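Cyp101j2 (Sphingobium yanoikuyae, PDB 5KYO) is a haem-dependent cytochrome P450 monooxygenase that probably hydroxylates 1,8-cineole. Local coordinates at residues N247-G251 with G252-T256; A117-I121 with P122-D126. All blocks are in the same frame, centred on the assembly; numbering follows the deposited sequence.

Contact 1: N247-G251 with G252-T256; sequences NGEVG and GRPLT
Gly248 turns its carbonyl oxygen toward Pro254, the O atom lying 4.0 Å from CA of that proline. At Glu249 the backbone runs beside the returning chain, and its CA-H approaches Arg253 O, with CA and O 3.4 Å apart. The side chain also heads toward 252-256, CG anti to its own carbonyl carbon (chi1 -60°), and carries the carboxylate to the Gly252 carbonyl. There Glu249 OE2 sits 3.0 Å from Gly252 O. Both atoms are acceptors, so this is no bond; the closeness would cost energy for a charged carboxylate and might raise its affinity for a proton.

Val250 supplies the cross-link: its N donates to Arg253 O over 3.2 Å, at an N-H...O angle of 158°. This pins a tight hairpin-like bend in the connection between helix 241-246 and helix 257-270, the link that leads into the helix crossing the haem in the P450 fold. Val250 CG2 lies over one face of the Arg253 guanidinium, 3.7 Å above its plane and displaced toward the rim. That flat group is held by NH1, which gives a hydrogen bond to Pro254 O in the guanidinium plane, and by NH2, salt-bridged to Glu259 on the following helix. The same CG2 meets Leu255 CD2 at 4.0 Å, the two side chains lying roughly perpendicular, and both residues rest on Phe133 of helix 131-140.

Gly251 N is buried by the bend and finds no partner in the model. The chain then turns through Gly252, which takes a positive phi of 85°.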
loop_
_atom_site.group_PDB
_atom_site.type_symbol
_atom_site.label_atom_id
_atom_site.label_comp_id
_atom_site.label_asym_id
_atom_site.label_seq_id
_atom_site.Cartn_x
_atom_site.Cartn_y
_atom_site.Cartn_z
ATOM N N ASN A 247 -15.439 -19.068 11.756
ATOM C CA ASN A 247 -15.169 -20.444 12.155
ATOM C C ASN A 247 -13.712 -20.674 12.511
ATOM O O ASN A 247 -13.291 -21.809 12.729
ATOM C CB ASN A 247 -15.584 -21.407 11.045
ATOM C CG ASN A 247 -17.054 -21.313 10.726
ATOM O OD1 ASN A 247 -17.443 -21.141 9.571
ATOM N ND2 ASN A 247 -17.886 -21.403 11.759
ATOM N N GLY A 248 -12.939 -19.596 12.563
ATOM C CA GLY A 248 -11.567 -19.682 13.018
ATOM C C GLY A 248 -11.448 -19.375 14.499
ATOM O O GLY A 248 -12.431 -19.043 15.162
ATOM N N GLU A 249 -10.236 -19.503 15.024
ATOM C CA GLU A 249 -9.927 -19.088 16.390
ATOM C C GLU A 249 -8.618 -18.315 16.367
ATOM O O GLU A 249 -7.893 -18.361 15.373
ATOM C CB GLU A 249 -9.827 -20.295 17.326
ATOM C CG GLU A 249 -11.096 -21.125 17.404
ATOM C CD GLU A 249 -11.151 -21.989 18.647
ATOM O OE1 GLU A 249 -10.138 -22.650 18.960
ATOM O OE2 GLU A 249 -12.208 -22.002 19.311
ATOM N N VAL A 250 -8.319 -17.595 17.444
ATOM C CA VAL A 250 -7.004 -16.979 17.572
ATOM C C VAL A 250 -6.319 -17.386 18.878
ATOM O O VAL A 250 -5.218 -17.943 18.859
ATOM C CB VAL A 250 -7.082 -15.438 17.466
ATOM C CG1 VAL A 250 -7.145 -15.010 16.007
ATOM C CG2 VAL A 250 -8.283 -14.892 18.243
ATOM N N GLY A 251 -6.977 -17.145 20.006
ATOM C CA GLY A 251 -6.442 -17.574 21.283
ATOM C C GLY A 251 -7.045 -18.907 21.680
ATOM O O GLY A 251 -7.011 -19.296 22.845
ATOM N N GLY A 252 -7.593 -19.619 20.702
ATOM C CA GLY A 252 -8.359 -20.818 20.986
ATOM C C GLY A 252 -9.788 -20.432 21.305
ATOM O O GLY A 252 -10.601 -21.264 21.713
ATOM N N ARG A 253 -10.074 -19.145 21.126
ATOM C CA ARG A 253 -11.409 -18.584 21.283
ATOM C C ARG A 253 -11.859 -17.990 19.960
ATOM O O ARG A 253 -11.027 -17.506 19.170
ATOM C CB ARG A 253 -11.431 -17.502 22.365
ATOM C CG ARG A 253 -10.399 -16.392 22.124
ATOM C CD ARG A 253 -10.852 -15.038 22.676
ATOM N NE ARG A 253 -9.903 -13.961 22.367
ATOM C CZ ARG A 253 -10.001 -13.147 21.318
ATOM N NH1 ARG A 253 -11.010 -13.277 20.459
ATOM N NH2 ARG A 253 -9.092 -12.198 21.124
ATOM N N PRO A 254 -13.170 -18.009 19.706
ATOM C CA PRO A 254 -13.697 -17.356 18.503
ATOM C C PRO A 254 -13.350 -15.862 18.411
ATOM O O PRO A 254 -13.043 -15.220 19.414
ATOM C CB PRO A 254 -15.209 -17.549 18.644
ATOM C CG PRO A 254 -15.346 -18.799 19.422
ATOM C CD PRO A 254 -14.196 -18.810 20.394
ATOM N N LEU A 255 -13.404 -15.308 17.209
ATOM C CA LEU A 255 -13.322 -13.856 17.071
ATOM C C LEU A 255 -14.610 -13.220 17.569
ATOM O O LEU A 255 -15.690 -13.776 17.393
ATOM C CB LEU A 255 -13.089 -13.439 15.609
ATOM C CG LEU A 255 -11.742 -13.629 14.920
ATOM C CD1 LEU A 255 -11.822 -13.121 13.483
ATOM C CD2 LEU A 255 -10.665 -12.900 15.668
ATOM N N THR A 256 -14.492 -12.045 18.172
ATOM C CA THR A 256 -15.651 -11.225 18.481
ATOM C C THR A 256 -16.086 -10.470 17.239
ATOM O O THR A 256 -15.302 -10.323 16.295
ATOM C CB THR A 256 -15.349 -10.212 19.598
ATOM O OG1 THR A 256 -14.434 -9.230 19.100
ATOM C CG2 THR A 256 -14.733 -10.917 20.809
#

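Contact 2: A117-I121 with P122-D126; sequences AYRLI and PLSLD. With HEM (protoporphyrin IX containing Fe), chain G.
Ser124 points back at the chain before Pro122, its CB packed 3.7 Å from Arg119 CG. Its OG, placed between its own backbone N and carbonyl carbon (chi1 54°), is 3.5 Å from Ile121 CG2; it also lies close to Ile121 N, at an angle too poor for a bond. The Ile121 and Leu125 side chains cross obliquely, CG2 of the one 4.1 Å from CD2 of the other. Leu123 departs from that pair: its CG meets the haem propionate oxygen O2D at 3.6 Å, and CD2 lies against the CAD methylene, making it part of the haem pocket.

The reversal rests on a cis peptide between Ile121 and Pro122, followed by a type I beta turn closed by Leu125 N to Pro122 O at 3.0 Å. It belongs to the loop between helix 111-118 and helix 131-140, the B'-to-C region of a P450. Leu120 O takes two weak hydrogen bonds, from Leu123 N at 3.2 Å and from Ser124 N at 3.4 Å. As both are weak, the bend probably relies more on the cis proline, the bond closing the turn and the hydrogen bond that Ile121 O accepts from Asn262 of helix 257-270.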
loop_
_atom_site.group_PDB
_atom_site.type_symbol
_atom_site.label_atom_id
_atom_site.label_comp_id
_atom_site.label_asym_id
_atom_site.label_seq_id
_atom_site.Cartn_x
_atom_site.Cartn_y
_atom_site.Cartn_z
ATOM N N ALA A 117 -5.943 8.432 16.043
ATOM C CA ALA A 117 -7.222 8.354 15.334
ATOM C C ALA A 117 -7.436 7.007 14.651
ATOM O O ALA A 117 -8.544 6.453 14.677
ATOM C CB ALA A 117 -7.328 9.481 14.301
ATOM N N TYR A 118 -6.378 6.476 14.045
ATOM C CA TYR A 118 -6.509 5.259 13.245
ATOM C C TYR A 118 -6.020 3.975 13.920
ATOM O O TYR A 118 -6.141 2.891 13.341
ATOM C CB TYR A 118 -5.781 5.451 11.912
ATOM C CG TYR A 118 -6.518 6.395 10.996
ATOM C CD1 TYR A 118 -7.420 5.912 10.052
ATOM C CD2 TYR A 118 -6.324 7.771 11.077
ATOM C CE1 TYR A 118 -8.102 6.773 9.203
ATOM C CE2 TYR A 118 -7.011 8.640 10.235
ATOM C CZ TYR A 118 -7.895 8.134 9.298
ATOM O OH TYR A 118 -8.587 8.990 8.465
ATOM N N ARG A 119 -5.485 4.088 15.138
ATOM C CA ARG A 119 -5.037 2.911 15.883
ATOM C C ARG A 119 -6.182 1.925 16.112
ATOM O O ARG A 119 -7.171 2.266 16.767
ATOM C CB ARG A 119 -4.442 3.325 17.229
ATOM C CG ARG A 119 -3.871 2.177 18.033
ATOM C CD ARG A 119 -3.281 2.658 19.371
ATOM N NE ARG A 119 -2.414 3.832 19.208
ATOM C CZ ARG A 119 -2.627 4.999 19.810
ATOM N NH1 ARG A 119 -3.657 5.137 20.631
ATOM N NH2 ARG A 119 -1.802 6.021 19.617
ATOM N N LEU A 120 -6.038 0.708 15.582
ATOM C CA LEU A 120 -7.102 -0.284 15.641
ATOM C C LEU A 120 -6.517 -1.698 15.697
ATOM O O LEU A 120 -5.771 -2.103 14.809
ATOM C CB LEU A 120 -8.023 -0.133 14.426
ATOM C CG LEU A 120 -9.419 -0.743 14.460
ATOM C CD1 LEU A 120 -10.262 -0.086 15.535
ATOM C CD2 LEU A 120 -10.090 -0.599 13.103
ATOM N N ILE A 121 -6.825 -2.444 16.750
ATOM C CA ILE A 121 -6.350 -3.829 16.836
ATOM C C ILE A 121 -7.006 -4.634 15.711
ATOM O O ILE A 121 -8.130 -4.323 15.315
ATOM C CB ILE A 121 -6.650 -4.459 18.218
ATOM C CG1 ILE A 121 -8.105 -4.924 18.324
ATOM C CG2 ILE A 121 -6.325 -3.479 19.325
ATOM C CD1 ILE A 121 -8.404 -5.599 19.615
ATOM N N PRO A 122 -6.303 -5.648 15.169
ATOM C CA PRO A 122 -4.981 -6.176 15.544
ATOM C C PRO A 122 -3.765 -5.567 14.832
ATOM O O PRO A 122 -2.648 -5.991 15.106
ATOM C CB PRO A 122 -5.085 -7.643 15.152
ATOM C CG PRO A 122 -5.936 -7.594 13.884
ATOM C CD PRO A 122 -6.949 -6.486 14.135
ATOM N N LEU A 123 -3.964 -4.627 13.925
ATOM C CA LEU A 123 -2.826 -4.077 13.181
ATOM C C LEU A 123 -1.903 -3.281 14.108
ATOM O O LEU A 123 -0.705 -3.142 13.852
ATOM C CB LEU A 123 -3.306 -3.207 12.030
ATOM C CG LEU A 123 -3.506 -3.919 10.683
ATOM C CD1 LEU A 123 -4.335 -5.193 10.847
ATOM C CD2 LEU A 123 -4.138 -2.983 9.654
ATOM N N SER A 124 -2.478 -2.785 15.199
ATOM C CA SER A 124 -1.739 -2.045 16.207
ATOM C C SER A 124 -0.989 -2.972 17.161
ATOM O O SER A 124 -0.186 -2.515 17.957
ATOM C CB SER A 124 -2.694 -1.142 16.988
ATOM O OG SER A 124 -3.764 -1.906 17.510
ATOM N N LEU A 125 -1.252 -4.274 17.071
ATOM C CA LEU A 125 -0.603 -5.239 17.956
ATOM C C LEU A 125 0.845 -5.529 17.561
ATOM O O LEU A 125 1.211 -5.437 16.386
ATOM C CB LEU A 125 -1.394 -6.550 17.982
ATOM C CG LEU A 125 -2.837 -6.516 18.490
ATOM C CD1 LEU A 125 -3.366 -7.933 18.616
ATOM C CD2 LEU A 125 -2.941 -5.775 19.815
ATOM N N ASP A 126 1.659 -5.867 18.558
ATOM C CA ASP A 126 3.011 -6.381 18.342
ATOM C C ASP A 126 3.003 -7.854 18.671
ATOM O O ASP A 126 2.113 -8.320 19.401
ATOM C CB ASP A 126 4.049 -5.683 19.239
ATOM C CG ASP A 126 4.182 -4.207 18.962
ATOM O OD1 ASP A 126 4.212 -3.813 17.772
ATOM O OD2 ASP A 126 4.260 -3.434 19.947
HETATM C CHA HEM G . 0.227 -4.541 5.339
HETATM C CHB HEM G . 1.811 -2.682 1.142
HETATM C CHC HEM G . -2.024 -4.674 -1.142
HETATM C CHD HEM G . -4.015 -5.662 3.143
HETATM C C1A HEM G . 1.042 -3.919 4.424
HETATM C C2A HEM G . 2.355 -3.334 4.668
HETATM C C3A HEM G . 2.779 -2.805 3.499
HETATM C C4A HEM G . 1.769 -3.049 2.481
HETATM C CMA HEM G . 4.136 -2.092 3.269
HETATM C CAA HEM G . 3.153 -3.301 6.003
HETATM C CBA HEM G . 2.692 -2.182 6.932
HETATM C CGA HEM G . 3.570 -2.126 8.161
HETATM O O1A HEM G . 4.803 -1.885 8.025
HETATM O O2A HEM G . 3.046 -2.308 9.291
HETATM C C1B HEM G . 0.933 -3.109 0.152
HETATM C C2B HEM G . 1.100 -2.934 -1.288
HETATM C C3B HEM G . 0.033 -3.478 -1.908
HETATM C C4B HEM G . -0.835 -4.016 -0.889
HETATM C CMB HEM G . 2.296 -2.236 -1.985
HETATM C CAB HEM G . -0.313 -3.585 -3.423
HETATM C CBB HEM G . 0.480 -3.233 -4.439
HETATM C C1C HEM G . -2.881 -5.147 -0.180
HETATM C C2C HEM G . -4.109 -5.879 -0.422
HETATM C C3C HEM G . -4.665 -6.139 0.771
HETATM C C4C HEM G . -3.791 -5.598 1.794
HETATM C CMC HEM G . -4.624 -6.223 -1.835
HETATM C CAC HEM G . -5.963 -6.881 1.131
HETATM C CBC HEM G . -6.729 -7.565 0.278
HETATM C C1D HEM G . -3.090 -5.423 4.134
HETATM C C2D HEM G . -3.332 -5.553 5.561
HETATM C C3D HEM G . -2.009 -5.223 6.212
HETATM C C4D HEM G . -1.091 -4.903 5.151
HETATM C CMD HEM G . -4.601 -5.964 6.357
HETATM C CAD HEM G . -1.734 -5.208 7.732
HETATM C CBD HEM G . -0.926 -6.435 8.157
HETATM C CGD HEM G . -0.691 -6.361 9.655
HETATM O O1D HEM G . -0.937 -7.358 10.379
HETATM O O2D HEM G . -0.271 -5.270 10.121
HETATM N NA HEM G . 0.728 -3.728 3.079
HETATM N NB HEM G . -0.263 -3.771 0.342
HETATM N NC HEM G . -2.710 -5.004 1.177
HETATM N ND HEM G . -1.773 -5.030 3.943
HETATM FE FE HEM G . -0.917 -4.532 2.126
#

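How the contacts relate
In chain order contact 2 closes well before contact 1 opens, yet both lie on the same side of the molecule's centre, with centres 18 Å apart and nearest atoms about 7 Å apart, not touching. Two helices join them. Phe133 of helix 131-140 is met by Val250 and Leu255 from contact 1 and by Pro122 and Leu125 from contact 2. Helix 257-270 begins with Thr256 of contact 1 as its N-cap, and further along it presents Asn262 and Gln266 to contact 2. Only contact 2 reaches the haem, through Leu123. In contact 1 the side chain of Val250 is about 11 Å from the bound haem.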